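Local atomic coordinates of putative Nudix hydrolase DR_0079 (Deinococcus radiodurans, PDB entry 2O5F), a protein that hydrolyses nucleoside 5'-di- and triphosphates to monophosphates in a magnesium-dependent reaction, with a marked preference for CDP and CTP. Residues G75-Y78 / E79-F82. Numbering follows the deposited sequence.
Sequences GETY and EEAF
Glu80 reaches back over its helix start to Thr77: OE1 accepts the backbone N-H of Thr77 (N to OE1 3.1 Å, nearly straight at 168°), which comes in from above the carboxylate plane, 48° out of it. This is one half of a capping box: Thr77 holds the N-cap position, yet its hydroxyl makes no capping bond; water 2 links OG1 to the N-H of Glu79, while water 1 donates to Gly75 O and Glu80 OE1. Two backbone bonds begin the helical pattern, Ala81 N to Thr77 O (3.1 Å) and Phe82 N to Tyr78 O (3.0 Å). Among the apolar contacts, Thr77 CG2 presses on Glu80 CG at 3.2 Å, the side chains crossing at about a right angle. Glu76, with CG anti to its N (chi1 -171°) and the chain extended, runs past Glu80 in the opposite direction, CG lying 3.5 Å from Glu80 CB. Glu76 OE1 ends against Ala81 CB and accepts the N-H of Gln73, while OE2 pairs with Arg84. Replacing Glu76 by alanine would probably leave Arg84 without this salt-bridge mate and the Gln73 N-H without its acceptor. These residues, all within the Nudix box, join the loop after strand 68-71 to helix 78-90, which carries the inferred magnesium ligands Glu85 and Glu89; Tyr78, Ala81 and Phe82 seat its first turn on strand 35-42, and Tyr78 and Phe82 also reach strand 115-122.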
ATOM      1  N   GLY A  75       3.118 -10.058 -14.750  1.00 29.66           N
ATOM      2  CA  GLY A  75       2.181 -11.143 -14.987  1.00 30.24           C
ATOM      3  C   GLY A  75       1.171 -11.326 -13.872  1.00 31.29           C
ATOM      4  O   GLY A  75       0.232 -12.116 -13.984  1.00 30.73           O
ATOM      5  N   GLU A  76       1.358 -10.580 -12.793  1.00 30.06           N
ATOM      6  CA  GLU A  76       0.484 -10.670 -11.638  1.00 29.91           C
ATOM      7  C   GLU A  76      -0.642  -9.640 -11.702  1.00 28.47           C
ATOM      8  O   GLU A  76      -0.466  -8.540 -12.221  1.00 28.31           O
ATOM      9  CB  GLU A  76       1.335 -10.458 -10.389  1.00 31.22           C
ATOM     10  CG  GLU A  76       0.672 -10.711  -9.065  1.00 34.16           C
ATOM     11  CD  GLU A  76       1.668 -10.549  -7.926  1.00 35.50           C
ATOM     12  OE1 GLU A  76       2.328  -9.487  -7.858  1.00 30.31           O
ATOM     13  OE2 GLU A  76       1.795 -11.479  -7.103  1.00 35.78           O
ATOM     14  N   THR A  77      -1.812 -10.005 -11.196  1.00 26.14           N
ATOM     15  CA  THR A  77      -2.920  -9.063 -11.189  1.00 25.96           C
ATOM     16  C   THR A  77      -2.846  -8.301  -9.862  1.00 24.04           C
ATOM     17  O   THR A  77      -2.105  -8.693  -8.962  1.00 20.83           O
ATOM     18  CB  THR A  77      -4.263  -9.784 -11.278  1.00 27.85           C
ATOM     19  OG1 THR A  77      -5.304  -8.827 -11.504  1.00 36.23           O
ATOM     20  CG2 THR A  77      -4.536 -10.521 -10.002  1.00 24.27           C
ATOM     21  N   TYR A  78      -3.611  -7.219  -9.744  1.00 23.26           N
ATOM     22  CA  TYR A  78      -3.616  -6.422  -8.522  1.00 23.68           C
ATOM     23  C   TYR A  78      -4.020  -7.249  -7.303  1.00 23.04           C
ATOM     24  O   TYR A  78      -3.371  -7.182  -6.260  1.00 21.79           O
ATOM     25  CB  TYR A  78      -4.568  -5.227  -8.671  1.00 23.79           C
ATOM     26  CG  TYR A  78      -4.026  -4.083  -9.517  1.00 24.81           C
ATOM     27  CD1 TYR A  78      -3.098  -3.185  -8.995  1.00 26.38           C
ATOM     28  CD2 TYR A  78      -4.457  -3.892 -10.829  1.00 26.89           C
ATOM     29  CE1 TYR A  78      -2.613  -2.115  -9.751  1.00 26.77           C
ATOM     30  CE2 TYR A  78      -3.981  -2.830 -11.603  1.00 25.74           C
ATOM     31  CZ  TYR A  78      -3.065  -1.947 -11.058  1.00 27.81           C
ATOM     32  OH  TYR A  78      -2.613  -0.891 -11.804  1.00 27.67           O
ATOM     33  N   GLU A  79      -5.086  -8.032  -7.433  1.00 23.51           N
ATOM     34  CA  GLU A  79      -5.558  -8.859  -6.321  1.00 25.07           C
ATOM     35  C   GLU A  79      -4.500  -9.876  -5.880  1.00 25.17           C
ATOM     36  O   GLU A  79      -4.304 -10.102  -4.683  1.00 26.44           O
ATOM     37  CB  GLU A  79      -6.843  -9.599  -6.712  1.00 25.03           C
ATOM     38  CG  GLU A  79      -7.510 -10.328  -5.548  1.00 26.95           C
ATOM     39  CD  GLU A  79      -8.707 -11.157  -5.979  1.00 30.63           C
ATOM     40  OE1 GLU A  79      -9.365 -10.780  -6.975  1.00 29.84           O
ATOM     41  OE2 GLU A  79      -8.997 -12.175  -5.311  1.00 31.31           O
ATOM     42  N   GLU A  80      -3.821 -10.491  -6.842  1.00 25.51           N
ATOM     43  CA  GLU A  80      -2.796 -11.471  -6.516  1.00 25.40           C
ATOM     44  C   GLU A  80      -1.634 -10.829  -5.764  1.00 24.08           C
ATOM     45  O   GLU A  80      -1.086 -11.419  -4.831  1.00 22.02           O
ATOM     46  CB  GLU A  80      -2.295 -12.158  -7.790  1.00 27.87           C
ATOM     47  CG  GLU A  80      -3.349 -13.041  -8.447  1.00 31.16           C
ATOM     48  CD  GLU A  80      -2.951 -13.511  -9.832  1.00 34.17           C
ATOM     49  OE1 GLU A  80      -1.963 -12.974 -10.380  1.00 33.51           O
ATOM     50  OE2 GLU A  80      -3.634 -14.410 -10.371  1.00 35.13           O
ATOM     51  N   ALA A  81      -1.261  -9.616  -6.159  1.00 21.91           N
ATOM     52  CA  ALA A  81      -0.164  -8.929  -5.488  1.00 21.57           C
ATOM     53  C   ALA A  81      -0.591  -8.600  -4.059  1.00 22.44           C
ATOM     54  O   ALA A  81       0.200  -8.689  -3.119  1.00 22.43           O
ATOM     55  CB  ALA A  81       0.196  -7.654  -6.238  1.00 19.93           C
ATOM     56  N   PHE A  82      -1.855  -8.222  -3.915  1.00 22.89           N
ATOM     57  CA  PHE A  82      -2.420  -7.877  -2.618  1.00 23.63           C
ATOM     58  C   PHE A  82      -2.359  -9.097  -1.707  1.00 23.95           C
ATOM     59  O   PHE A  82      -1.839  -9.020  -0.592  1.00 23.35           O
ATOM     60  CB  PHE A  82      -3.865  -7.387  -2.809  1.00 23.02           C
ATOM     61  CG  PHE A  82      -4.608  -7.108  -1.527  1.00 24.05           C
ATOM     62  CD1 PHE A  82      -3.957  -6.595  -0.413  1.00 21.30           C
ATOM     63  CD2 PHE A  82      -5.979  -7.339  -1.451  1.00 23.99           C
ATOM     64  CE1 PHE A  82      -4.661  -6.317   0.759  1.00 26.58           C
ATOM     65  CE2 PHE A  82      -6.689  -7.066  -0.287  1.00 25.22           C
ATOM     66  CZ  PHE A  82      -6.026  -6.552   0.823  1.00 25.05           C
TER
HETATM   67  O   HOH W   1      -1.782 -13.660 -12.994  1.00 37.99           O
HETATM   68  O   HOH W   2      -7.027  -7.518  -9.534  1.00 25.19           O